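VWFA domain-containing protein (Alicyclobacillus acidocaldarius subsp. acidocaldarius, PDB 3RAG) is of unknown function but carries a von Willebrand factor type A domain that holds a sodium ion. Local coordinates at residues Q12-T17 with Q84-Q89; D26-A31 with A64-G69; H37-N42 with H220-L225. All coordinates share one frame; numbering follows the deposited sequence.

Contact 1 (Q12-T17 with Q84-Q89); sequences QILVIT and QMMTHQ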
ATOM      1  N   GLN A  12      -5.268   0.525  -1.111  1.00 27.21           N
ATOM      2  CA  GLN A  12      -4.041   0.810  -0.392  1.00 22.65           C
ATOM      3  C   GLN A  12      -2.959   1.238  -1.345  1.00 24.32           C
ATOM      4  O   GLN A  12      -2.925   0.808  -2.494  1.00 25.92           O
ATOM      5  CB  GLN A  12      -3.552  -0.420   0.383  1.00 26.36           C
ATOM      6  CG  GLN A  12      -4.430  -0.745   1.611  1.00 24.78           C
ATOM      7  CD  GLN A  12      -3.835  -1.854   2.465  1.00 29.32           C
ATOM      8  OE1 GLN A  12      -2.747  -2.367   2.175  1.00 29.47           O
ATOM      9  NE2 GLN A  12      -4.552  -2.232   3.519  1.00 29.18           N
ATOM     10  N   ILE A  13      -2.083   2.094  -0.846  1.00 24.23           N
ATOM     11  CA  ILE A  13      -0.880   2.480  -1.568  1.00 24.82           C
ATOM     12  C   ILE A  13       0.276   2.018  -0.695  1.00 26.89           C
ATOM     13  O   ILE A  13       0.330   2.352   0.490  1.00 25.25           O
ATOM     14  CB  ILE A  13      -0.797   4.016  -1.725  1.00 25.19           C
ATOM     15  CG1 ILE A  13      -1.969   4.542  -2.584  1.00 25.90           C
ATOM     16  CG2 ILE A  13       0.579   4.420  -2.296  1.00 26.73           C
ATOM     17  CD1 ILE A  13      -2.127   6.091  -2.568  1.00 25.72           C
ATOM     18  N   LEU A  14       1.193   1.238  -1.260  1.00 23.42           N
ATOM     19  CA  LEU A  14       2.337   0.766  -0.485  1.00 23.36           C
ATOM     20  C   LEU A  14       3.596   1.405  -1.060  1.00 24.07           C
ATOM     21  O   LEU A  14       3.984   1.128  -2.188  1.00 24.91           O
ATOM     22  CB  LEU A  14       2.445  -0.767  -0.573  1.00 24.09           C
ATOM     23  CG  LEU A  14       3.749  -1.330  -0.001  1.00 24.85           C
ATOM     24  CD1 LEU A  14       3.821  -1.067   1.505  1.00 24.45           C
ATOM     25  CD2 LEU A  14       3.839  -2.836  -0.282  1.00 27.76           C
ATOM     26  N   VAL A  15       4.247   2.265  -0.286  1.00 23.39           N
ATOM     27  CA  VAL A  15       5.451   2.926  -0.769  1.00 22.61           C
ATOM     28  C   VAL A  15       6.657   2.159  -0.231  1.00 21.76           C
ATOM     29  O   VAL A  15       6.742   1.922   0.973  1.00 24.26           O
ATOM     30  CB  VAL A  15       5.519   4.364  -0.242  1.00 26.45           C
ATOM     31  CG1 VAL A  15       6.811   5.044  -0.724  1.00 27.21           C
ATOM     32  CG2 VAL A  15       4.264   5.149  -0.705  1.00 26.04           C
ATOM     33  N   ILE A  16       7.588   1.805  -1.114  1.00 23.53           N
ATOM     34  CA  ILE A  16       8.827   1.138  -0.713  1.00 24.28           C
ATOM     35  C   ILE A  16       9.992   2.047  -1.099  1.00 24.15           C
ATOM     36  O   ILE A  16      10.164   2.384  -2.287  1.00 23.79           O
ATOM     37  CB  ILE A  16       8.961  -0.260  -1.361  1.00 25.65           C
ATOM     38  CG1 ILE A  16       7.751  -1.130  -0.958  1.00 23.80           C
ATOM     39  CG2 ILE A  16      10.282  -0.900  -0.932  1.00 25.59           C
ATOM     40  CD1 ILE A  16       7.719  -2.534  -1.593  1.00 26.52           C
ATOM     41  N   THR A  17      10.796   2.453  -0.122  1.00 22.24           N
ATOM     42  CA  THR A  17      11.689   3.580  -0.362  1.00 23.62           C
ATOM     43  C   THR A  17      12.951   3.465   0.478  1.00 26.68           C
ATOM     44  O   THR A  17      12.944   2.799   1.519  1.00 27.21           O
ATOM     45  CB  THR A  17      10.921   4.919  -0.045  1.00 24.84           C
ATOM     46  OG1 THR A  17      11.721   6.050  -0.382  1.00 26.37           O
ATOM     47  CG2 THR A  17      10.559   5.006   1.476  1.00 23.16           C
ATOM     48  N   GLN A  84       3.725  -8.171   3.289  1.00 30.93           N
ATOM     49  CA  GLN A  84       2.572  -9.043   3.485  1.00 33.93           C
ATOM     50  C   GLN A  84       1.923  -8.786   4.854  1.00 34.38           C
ATOM     51  O   GLN A  84       0.702  -8.612   4.940  1.00 36.59           O
ATOM     52  CB  GLN A  84       2.970 -10.514   3.313  1.00 31.41           C
ATOM     53  CG  GLN A  84       3.495 -10.857   1.937  1.00 37.31           C
ATOM     54  CD  GLN A  84       4.025 -12.274   1.847  1.00 44.73           C
ATOM     55  OE1 GLN A  84       3.540 -13.168   2.530  1.00 46.30           O
ATOM     56  NE2 GLN A  84       5.027 -12.481   0.998  1.00 42.27           N
HETATM   57  N   MSE A  85       2.725  -8.717   5.922  1.00 31.71           N
HETATM   58  CA  MSE A  85       2.166  -8.451   7.248  1.00 32.72           C
HETATM   59  C   MSE A  85       1.427  -7.122   7.300  1.00 35.51           C
HETATM   60  O   MSE A  85       0.338  -7.041   7.882  1.00 31.68           O
HETATM   61  CB  MSE A  85       3.247  -8.457   8.352  1.00 31.91           C
HETATM   62  CG  MSE A  85       2.749  -8.040   9.759  1.00 38.06           C
HETATM   63 SE   MSE A  85       2.697  -6.255  10.181  1.00 40.22          SE
HETATM   64  CE  MSE A  85       4.445  -5.846  10.238  1.00 64.06           C
HETATM   65  N   MSE A  86       2.025  -6.069   6.743  1.00 30.08           N
HETATM   66  CA  MSE A  86       1.432  -4.745   6.904  1.00 29.73           C
HETATM   67  C   MSE A  86       0.115  -4.684   6.150  1.00 27.33           C
HETATM   68  O   MSE A  86      -0.853  -4.088   6.642  1.00 31.54           O
HETATM   69  CB  MSE A  86       2.362  -3.630   6.387  1.00 31.73           C
HETATM   70  CG  MSE A  86       3.631  -3.399   7.208  1.00 36.77           C
HETATM   71 SE   MSE A  86       4.817  -2.290   6.316  1.00 34.14          SE
HETATM   72  CE  MSE A  86       3.929  -1.864   4.949  1.00 19.81           C
ATOM     73  N   THR A  87       0.103  -5.271   4.954  1.00 30.12           N
ATOM     74  CA  THR A  87      -1.078  -5.207   4.085  1.00 31.92           C
ATOM     75  C   THR A  87      -2.227  -5.902   4.808  1.00 36.02           C
ATOM     76  O   THR A  87      -3.322  -5.349   4.942  1.00 30.36           O
ATOM     77  CB  THR A  87      -0.805  -5.856   2.717  1.00 34.52           C
ATOM     78  OG1 THR A  87       0.245  -5.134   2.070  1.00 32.26           O
ATOM     79  CG2 THR A  87      -2.049  -5.814   1.807  1.00 30.54           C
ATOM     80  N   HIS A  88      -1.965  -7.102   5.315  1.00 30.79           N
ATOM     81  CA  HIS A  88      -3.004  -7.803   6.086  1.00 38.51           C
ATOM     82  C   HIS A  88      -3.428  -7.101   7.381  1.00 36.33           C
ATOM     83  O   HIS A  88      -4.631  -6.998   7.683  1.00 33.01           O
ATOM     84  CB  HIS A  88      -2.609  -9.268   6.326  1.00 43.40           C
ATOM     85  CG  HIS A  88      -2.748 -10.123   5.103  1.00 59.53           C
ATOM     86  ND1 HIS A  88      -3.975 -10.475   4.578  1.00 67.79           N
ATOM     87  CD2 HIS A  88      -1.819 -10.680   4.290  1.00 62.20           C
ATOM     88  CE1 HIS A  88      -3.795 -11.218   3.499  1.00 63.80           C
ATOM     89  NE2 HIS A  88      -2.495 -11.359   3.304  1.00 61.16           N
ATOM     90  N   GLN A  89      -2.469  -6.593   8.150  1.00 31.49           N
ATOM     91  CA  GLN A  89      -2.840  -5.967   9.400  1.00 34.46           C
ATOM     92  C   GLN A  89      -3.646  -4.679   9.198  1.00 35.38           C
ATOM     93  O   GLN A  89      -4.611  -4.440   9.912  1.00 32.35           O
ATOM     94  CB  GLN A  89      -1.604  -5.764  10.285  1.00 35.77           C
ATOM     95  CG  GLN A  89      -1.874  -5.214  11.637  1.00 52.44           C
ATOM     96  CD  GLN A  89      -0.625  -5.248  12.512  1.00 61.63           C
ATOM     97  OE1 GLN A  89       0.311  -6.014  12.246  1.00 61.63           O
ATOM     98  NE2 GLN A  89      -0.603  -4.413  13.551  1.00 60.27           N
TER
HETATM   99  O   HOH W   1      -0.085  -2.203   1.775  1.00 28.23           O
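Gln12 has CG anti to its carbonyl carbon (chi1 -72°) and runs extended from there, which carries its amide from strand 10-17 to Thr87 on helix 79-106. Selenomethionine Met86 also has CG anti to its carbonyl carbon, but its chain then folds almost eclipsed at chi3 (5°), turning the terminal CE to Leu14. There Leu14 CD1 and Met86 CE touch at 3.5 Å, the two side chains crossing at about a right angle. Beside this apolar pair, Gln12 OE1 makes a van der Waals contact with the threonine methyl, Thr87 CG2, at 3.5 Å. Gln12 and Leu14 come off one face of the sheet, and helix 79-106, which carries Met86 and Thr87, lies across that face, as in the layered alpha/beta/alpha arrangement of von Willebrand factor A domains; the strand leads on to Asp18, a ligand of the sodium ion. The polar link is a water, donating to Gln12 OE1 at 2.7 Å and to Thr87 OG1 at 3.0 Å. Since Thr87 OG1 is also hydrogen-bonded to Ala83 O one turn earlier, the hydroxyl has a partner within its own helix as well as the water. Leu14 also touches Leu161 of helix 151-165.

Contact 2 (D26-A31 with A64-G69); sequences DPVEAA and ADAGGG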
ATOM      1  N   ASP A  26       5.228  17.996  -1.046  1.00 26.64           N
ATOM      2  CA  ASP A  26       5.244  17.210   0.200  1.00 29.02           C
ATOM      3  C   ASP A  26       4.381  15.950   0.174  1.00 27.09           C
ATOM      4  O   ASP A  26       3.167  16.015   0.016  1.00 27.88           O
ATOM      5  CB  ASP A  26       4.824  18.146   1.339  1.00 31.00           C
ATOM      6  CG  ASP A  26       4.807  17.475   2.703  1.00 35.37           C
ATOM      7  OD1 ASP A  26       5.286  16.331   2.862  1.00 32.04           O
ATOM      8  OD2 ASP A  26       4.310  18.132   3.635  1.00 37.88           O
ATOM      9  N   PRO A  27       5.012  14.767   0.311  1.00 26.05           N
ATOM     10  CA  PRO A  27       4.237  13.519   0.251  1.00 25.59           C
ATOM     11  C   PRO A  27       3.334  13.331   1.471  1.00 25.46           C
ATOM     12  O   PRO A  27       2.411  12.517   1.425  1.00 27.34           O
ATOM     13  CB  PRO A  27       5.324  12.421   0.217  1.00 25.11           C
ATOM     14  CG  PRO A  27       6.542  13.073   0.880  1.00 23.12           C
ATOM     15  CD  PRO A  27       6.467  14.536   0.409  1.00 26.23           C
ATOM     16  N   VAL A  28       3.611  14.035   2.571  1.00 23.82           N
ATOM     17  CA  VAL A  28       2.721  13.917   3.718  1.00 27.72           C
ATOM     18  C   VAL A  28       1.326  14.438   3.345  1.00 28.67           C
ATOM     19  O   VAL A  28       0.304  13.833   3.668  1.00 27.19           O
ATOM     20  CB  VAL A  28       3.297  14.612   4.959  1.00 26.88           C
ATOM     21  CG1 VAL A  28       2.304  14.502   6.149  1.00 27.22           C
ATOM     22  CG2 VAL A  28       4.634  13.959   5.305  1.00 28.26           C
ATOM     23  N   GLU A  29       1.293  15.561   2.653  1.00 27.51           N
ATOM     24  CA  GLU A  29       0.032  16.123   2.175  1.00 30.91           C
ATOM     25  C   GLU A  29      -0.639  15.217   1.139  1.00 30.15           C
ATOM     26  O   GLU A  29      -1.868  15.086   1.113  1.00 30.24           O
ATOM     27  CB  GLU A  29       0.296  17.509   1.582  1.00 36.46           C
ATOM     28  CG  GLU A  29      -0.677  18.546   2.010  1.00 58.75           C
ATOM     29  CD  GLU A  29      -0.838  18.561   3.511  1.00 73.13           C
ATOM     30  OE1 GLU A  29      -1.997  18.502   3.978  1.00 73.26           O
ATOM     31  OE2 GLU A  29       0.196  18.619   4.215  1.00 79.83           O
ATOM     32  N   ALA A  30       0.166  14.605   0.271  1.00 28.33           N
ATOM     33  CA  ALA A  30      -0.364  13.669  -0.721  1.00 29.57           C
ATOM     34  C   ALA A  30      -1.063  12.508  -0.032  1.00 31.23           C
ATOM     35  O   ALA A  30      -2.146  12.070  -0.449  1.00 30.36           O
ATOM     36  CB  ALA A  30       0.766  13.154  -1.651  1.00 27.95           C
ATOM     37  N   ALA A  31      -0.449  11.994   1.038  1.00 28.11           N
ATOM     38  CA  ALA A  31      -1.039  10.872   1.757  1.00 26.23           C
ATOM     39  C   ALA A  31      -2.319  11.319   2.456  1.00 26.29           C
ATOM     40  O   ALA A  31      -3.294  10.569   2.522  1.00 27.81           O
ATOM     41  CB  ALA A  31      -0.053  10.310   2.794  1.00 26.73           C
ATOM     42  N   ALA A  64       2.875   7.688   6.725  1.00 26.26           N
ATOM     43  CA  ALA A  64       1.987   6.626   7.189  1.00 26.59           C
ATOM     44  C   ALA A  64       0.932   7.173   8.165  1.00 27.98           C
ATOM     45  O   ALA A  64      -0.244   6.813   8.100  1.00 27.63           O
ATOM     46  CB  ALA A  64       2.794   5.491   7.800  1.00 26.49           C
ATOM     47  N   ASP A  65       1.345   8.081   9.037  1.00 28.39           N
ATOM     48  CA  ASP A  65       0.407   8.677   9.977  1.00 30.48           C
ATOM     49  C   ASP A  65      -0.714   9.385   9.227  1.00 30.85           C
ATOM     50  O   ASP A  65      -1.901   9.139   9.468  1.00 28.52           O
ATOM     51  CB  ASP A  65       1.135   9.659  10.885  1.00 32.96           C
ATOM     52  CG  ASP A  65       0.206  10.299  11.913  1.00 48.49           C
ATOM     53  OD1 ASP A  65      -0.431   9.544  12.661  1.00 44.48           O
ATOM     54  OD2 ASP A  65       0.100  11.546  11.947  1.00 58.92           O
ATOM     55  N   ALA A  66      -0.344  10.253   8.289  1.00 28.51           N
ATOM     56  CA  ALA A  66      -1.346  11.017   7.542  1.00 29.53           C
ATOM     57  C   ALA A  66      -2.182  10.152   6.607  1.00 31.49           C
ATOM     58  O   ALA A  66      -3.334  10.488   6.301  1.00 29.90           O
ATOM     59  CB  ALA A  66      -0.679  12.117   6.746  1.00 28.97           C
ATOM     60  N   GLY A  67      -1.601   9.053   6.123  1.00 26.46           N
ATOM     61  CA  GLY A  67      -2.321   8.157   5.233  1.00 28.34           C
ATOM     62  C   GLY A  67      -3.064   7.043   5.940  1.00 32.54           C
ATOM     63  O   GLY A  67      -3.575   6.120   5.297  1.00 30.60           O
ATOM     64  N   GLY A  68      -3.117   7.118   7.274  1.00 28.87           N
ATOM     65  CA  GLY A  68      -3.872   6.163   8.067  1.00 28.68           C
ATOM     66  C   GLY A  68      -3.299   4.757   8.043  1.00 32.84           C
ATOM     67  O   GLY A  68      -4.021   3.786   8.294  1.00 28.57           O
ATOM     68  N   GLY A  69      -2.003   4.636   7.759  1.00 26.95           N
ATOM     69  CA  GLY A  69      -1.390   3.322   7.629  1.00 24.71           C
ATOM     70  C   GLY A  69      -0.218   3.088   8.579  1.00 27.32           C
ATOM     71  O   GLY A  69      -0.137   3.685   9.663  1.00 28.91           O
TER
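Val28 and Ala31 of helix 27-36 meet Ala66 at the C-terminal end of helix 58-66. Starting at the branch point, Val28 CB stands 5.0 Å from Ala66 CB, too far for close packing. CG1 bridges the difference: placed opposite the backbone N (chi1 178°), it comes within 3.9 Å of Ala66 CB. The other methyl, CG2, is 5.8 Å from Ala66 CB, so the valine meets the alanine through one branch. Ala66 CB also rests on the backbone, 3.7 Å from Val28 O, which lies on the same side of it as the CG1 methyl.

One turn on, Ala31 CB lies 4.4 Å from Ala66 CB and 3.9 Å from Gly67 N. The Ala31 and Gly67 CA atoms are only 4.6 Å apart, a spacing that suits glycine, because a beta carbon on Gly67 would press tightly on Ala31 CB. The start of helix 27-36 and the end of helix 58-66 are both capped. Asp26 is the N-cap of helix 27-36, and its OD1 accepts from Val28 N, which approaches from above the carboxylate plane (60° out of it). Across the contact a Schellman motif closes helix 58-66, with Gly68 at positive phi and bonds from Gly69 N to Ala64 O and Gly68 N to Asp65 O.

Val28 also touches Ser62 and Ile63 of helix 58-66. The junction of the two helices borders helix 214-232, where Pro27 and Ala30 pack on Ile218, and is bonded to strand 40-46 through the backbones of Gly67 and Val41.

Contact 3 (H37-N42 with H220-L225); sequences HGIVVN and HAADLL
Ile39 is the residue through which segment 37-42 meets Ala222 and Leu225 of helix 214-232, and it follows directly on the turn that ends helix 27-36. Gly38, at positive phi (88°), closes a Schellman motif there; a side chain on Gly38 would collide with His37 O, and these backbone angles are thus suited to glycine. The chain then delivers Ile39 with its side chain directed to helix 214-232. CG1 stands anti to the carbonyl carbon (chi1 -62°) and CD1 continues nearly extended. With CG2 anti to the backbone N, both branches face Leu225 CD1, which is 3.7 Å from Ile39 CG2 and 4.0 Å from Ile39 CD1.

The two side chains meet at a slant. The tip has a second neighbour: Ile39 CD1 is also 4.0 Å from Ala222 CB. Ala222 and Leu225 are three residues apart and thus present neighbouring turns of one helix face. Putting an alanine at Ile39 would probably take from Leu225 CD1 the CG2 and CD1 methyls it packs on from this side, leaving a gap in front of Ala222 CB.

The backbone of Ile39 is held too, its O being hydrogen-bonded to His35 ND1. Beyond it, Val40 pairs by backbone hydrogen bonds with Arg11 and Ile13 of strand 10-17. Asn42 continues that pairing with Ile13 and Val15, in the parallel strand order of the sheet. Leu225 further touches Val138 and Phe193, and Ala221 touches Cys140, so the helix spans several strands. This arrangement fits the Rossmann-like alpha/beta/alpha fold of von Willebrand factor A domains, in which helices cover both faces of a largely parallel sheet.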
ATOM      1  N   HIS A  37     -10.103   9.813   0.807  1.00 37.59           N
ATOM      2  CA  HIS A  37     -10.880   8.926  -0.063  1.00 37.39           C
ATOM      3  C   HIS A  37     -10.985   7.525   0.488  1.00 40.29           C
ATOM      4  O   HIS A  37     -11.513   6.633  -0.180  1.00 46.18           O
ATOM      5  CB  HIS A  37     -10.265   8.853  -1.464  1.00 41.05           C
ATOM      6  CG  HIS A  37     -10.297  10.150  -2.201  1.00 44.61           C
ATOM      7  ND1 HIS A  37     -11.418  10.600  -2.862  1.00 47.02           N
ATOM      8  CD2 HIS A  37      -9.352  11.104  -2.367  1.00 46.60           C
ATOM      9  CE1 HIS A  37     -11.161  11.774  -3.411  1.00 48.68           C
ATOM     10  NE2 HIS A  37      -9.915  12.103  -3.126  1.00 50.06           N
ATOM     11  N   GLY A  38     -10.472   7.317   1.696  1.00 33.74           N
ATOM     12  CA  GLY A  38     -10.489   5.999   2.296  1.00 36.41           C
ATOM     13  C   GLY A  38      -9.283   5.129   1.938  1.00 37.14           C
ATOM     14  O   GLY A  38      -9.159   3.996   2.408  1.00 42.57           O
ATOM     15  N   ILE A  39      -8.370   5.668   1.148  1.00 29.83           N
ATOM     16  CA  ILE A  39      -7.152   4.924   0.801  1.00 26.17           C
ATOM     17  C   ILE A  39      -6.227   4.898   2.005  1.00 28.54           C
ATOM     18  O   ILE A  39      -6.070   5.914   2.681  1.00 30.41           O
ATOM     19  CB  ILE A  39      -6.447   5.606  -0.385  1.00 28.99           C
ATOM     20  CG1 ILE A  39      -7.370   5.570  -1.605  1.00 28.74           C
ATOM     21  CG2 ILE A  39      -5.088   4.933  -0.717  1.00 26.46           C
ATOM     22  CD1 ILE A  39      -7.005   6.584  -2.695  1.00 29.17           C
ATOM     23  N   VAL A  40      -5.596   3.757   2.270  1.00 24.59           N
ATOM     24  CA  VAL A  40      -4.637   3.684   3.373  1.00 24.08           C
ATOM     25  C   VAL A  40      -3.248   3.661   2.740  1.00 27.34           C
ATOM     26  O   VAL A  40      -3.032   2.921   1.772  1.00 27.25           O
ATOM     27  CB  VAL A  40      -4.849   2.405   4.222  1.00 28.70           C
ATOM     28  CG1 VAL A  40      -3.588   2.103   5.061  1.00 28.11           C
ATOM     29  CG2 VAL A  40      -6.109   2.561   5.112  1.00 26.37           C
ATOM     30  N   VAL A  41      -2.316   4.466   3.270  1.00 26.68           N
ATOM     31  CA  VAL A  41      -0.961   4.522   2.709  1.00 25.61           C
ATOM     32  C   VAL A  41      -0.004   3.916   3.725  1.00 26.60           C
ATOM     33  O   VAL A  41       0.075   4.385   4.870  1.00 27.46           O
ATOM     34  CB  VAL A  41      -0.518   5.977   2.391  1.00 28.63           C
ATOM     35  CG1 VAL A  41       0.858   6.000   1.693  1.00 25.60           C
ATOM     36  CG2 VAL A  41      -1.565   6.669   1.514  1.00 24.34           C
ATOM     37  N   ASN A  42       0.692   2.860   3.306  1.00 24.40           N
ATOM     38  CA  ASN A  42       1.700   2.180   4.125  1.00 23.59           C
ATOM     39  C   ASN A  42       3.089   2.475   3.559  1.00 23.81           C
ATOM     40  O   ASN A  42       3.235   2.704   2.345  1.00 24.51           O
ATOM     41  CB  ASN A  42       1.481   0.663   4.070  1.00 25.08           C
ATOM     42  CG  ASN A  42       0.198   0.220   4.767  1.00 27.16           C
ATOM     43  OD1 ASN A  42      -0.506  -0.709   4.312  1.00 31.74           O
ATOM     44  ND2 ASN A  42      -0.109   0.865   5.846  1.00 22.73           N
ATOM     45  N   HIS A 220      -0.129  10.096  -7.901  1.00 26.15           N
ATOM     46  CA  HIS A 220      -0.379   9.230  -9.060  1.00 27.91           C
ATOM     47  C   HIS A 220      -1.084   7.940  -8.633  1.00 28.25           C
ATOM     48  O   HIS A 220      -2.079   7.521  -9.235  1.00 28.67           O
ATOM     49  CB  HIS A 220       0.946   8.939  -9.789  1.00 26.69           C
ATOM     50  CG  HIS A 220       0.773   8.212 -11.090  1.00 31.34           C
ATOM     51  ND1 HIS A 220       1.847   7.788 -11.847  1.00 33.35           N
ATOM     52  CD2 HIS A 220      -0.337   7.811 -11.753  1.00 31.23           C
ATOM     53  CE1 HIS A 220       1.404   7.176 -12.931  1.00 34.27           C
ATOM     54  NE2 HIS A 220       0.081   7.166 -12.894  1.00 33.28           N
ATOM     55  N   ALA A 221      -0.587   7.323  -7.567  1.00 27.83           N
ATOM     56  CA  ALA A 221      -1.201   6.109  -7.038  1.00 25.00           C
ATOM     57  C   ALA A 221      -2.675   6.324  -6.666  1.00 26.71           C
ATOM     58  O   ALA A 221      -3.532   5.507  -6.982  1.00 27.67           O
ATOM     59  CB  ALA A 221      -0.412   5.614  -5.808  1.00 24.52           C
ATOM     60  N   ALA A 222      -2.968   7.431  -5.996  1.00 27.99           N
ATOM     61  CA  ALA A 222      -4.348   7.675  -5.576  1.00 28.86           C
ATOM     62  C   ALA A 222      -5.229   7.875  -6.800  1.00 29.54           C
ATOM     63  O   ALA A 222      -6.367   7.399  -6.835  1.00 31.86           O
ATOM     64  CB  ALA A 222      -4.423   8.896  -4.653  1.00 28.97           C
ATOM     65  N   ASP A 223      -4.697   8.583  -7.793  1.00 28.46           N
ATOM     66  CA  ASP A 223      -5.402   8.776  -9.067  1.00 30.28           C
ATOM     67  C   ASP A 223      -5.763   7.445  -9.720  1.00 34.94           C
ATOM     68  O   ASP A 223      -6.880   7.269 -10.220  1.00 33.56           O
ATOM     69  CB  ASP A 223      -4.568   9.607 -10.062  1.00 36.72           C
ATOM     70  CG  ASP A 223      -4.668  11.101  -9.807  1.00 41.33           C
ATOM     71  OD1 ASP A 223      -5.310  11.497  -8.812  1.00 40.21           O
ATOM     72  OD2 ASP A 223      -4.102  11.884 -10.591  1.00 39.47           O
ATOM     73  N   LEU A 224      -4.794   6.528  -9.754  1.00 28.56           N
ATOM     74  CA  LEU A 224      -5.003   5.201 -10.334  1.00 30.20           C
ATOM     75  C   LEU A 224      -6.106   4.455  -9.605  1.00 34.54           C
ATOM     76  O   LEU A 224      -6.964   3.825 -10.240  1.00 33.25           O
ATOM     77  CB  LEU A 224      -3.703   4.385 -10.292  1.00 28.75           C
ATOM     78  CG  LEU A 224      -2.633   4.820 -11.297  1.00 34.34           C
ATOM     79  CD1 LEU A 224      -1.282   4.180 -10.946  1.00 33.87           C
ATOM     80  CD2 LEU A 224      -3.069   4.460 -12.704  1.00 38.64           C
ATOM     81  N   LEU A 225      -6.085   4.513  -8.274  1.00 30.28           N
ATOM     82  CA  LEU A 225      -7.094   3.820  -7.465  1.00 27.74           C
ATOM     83  C   LEU A 225      -8.493   4.377  -7.729  1.00 33.68           C
ATOM     84  O   LEU A 225      -9.465   3.631  -7.881  1.00 34.16           O
ATOM     85  CB  LEU A 225      -6.749   3.897  -5.962  1.00 26.96           C
ATOM     86  CG  LEU A 225      -5.557   3.037  -5.519  1.00 29.93           C
ATOM     87  CD1 LEU A 225      -5.023   3.466  -4.142  1.00 26.74           C
ATOM     88  CD2 LEU A 225      -5.903   1.515  -5.533  1.00 27.85           C
TER

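Along the chain the segments come as 12-17, 26-31, 37-42, 64-69, 84-89 and 220-225, so contact 3 alternates with both others, while contact 2 falls entirely between the segments of contact 1. The centres of contact 1 and contact 2 are about 13 Å apart. Those of contact 1 and contact 3 are about 12 Å apart, and those of contact 2 and contact 3 about 10 Å. Strands 10-17 and 40-46 are sheet neighbours, and Ile13 CG1 reaches Leu225 CD1 at 3.6 Å. Contact 2 joins the helices of two successive beta-alpha-beta crossovers, while contacts 1 and 3 fix a helical layer to each face of the one sheet, through helix 79-106 and helix 214-232.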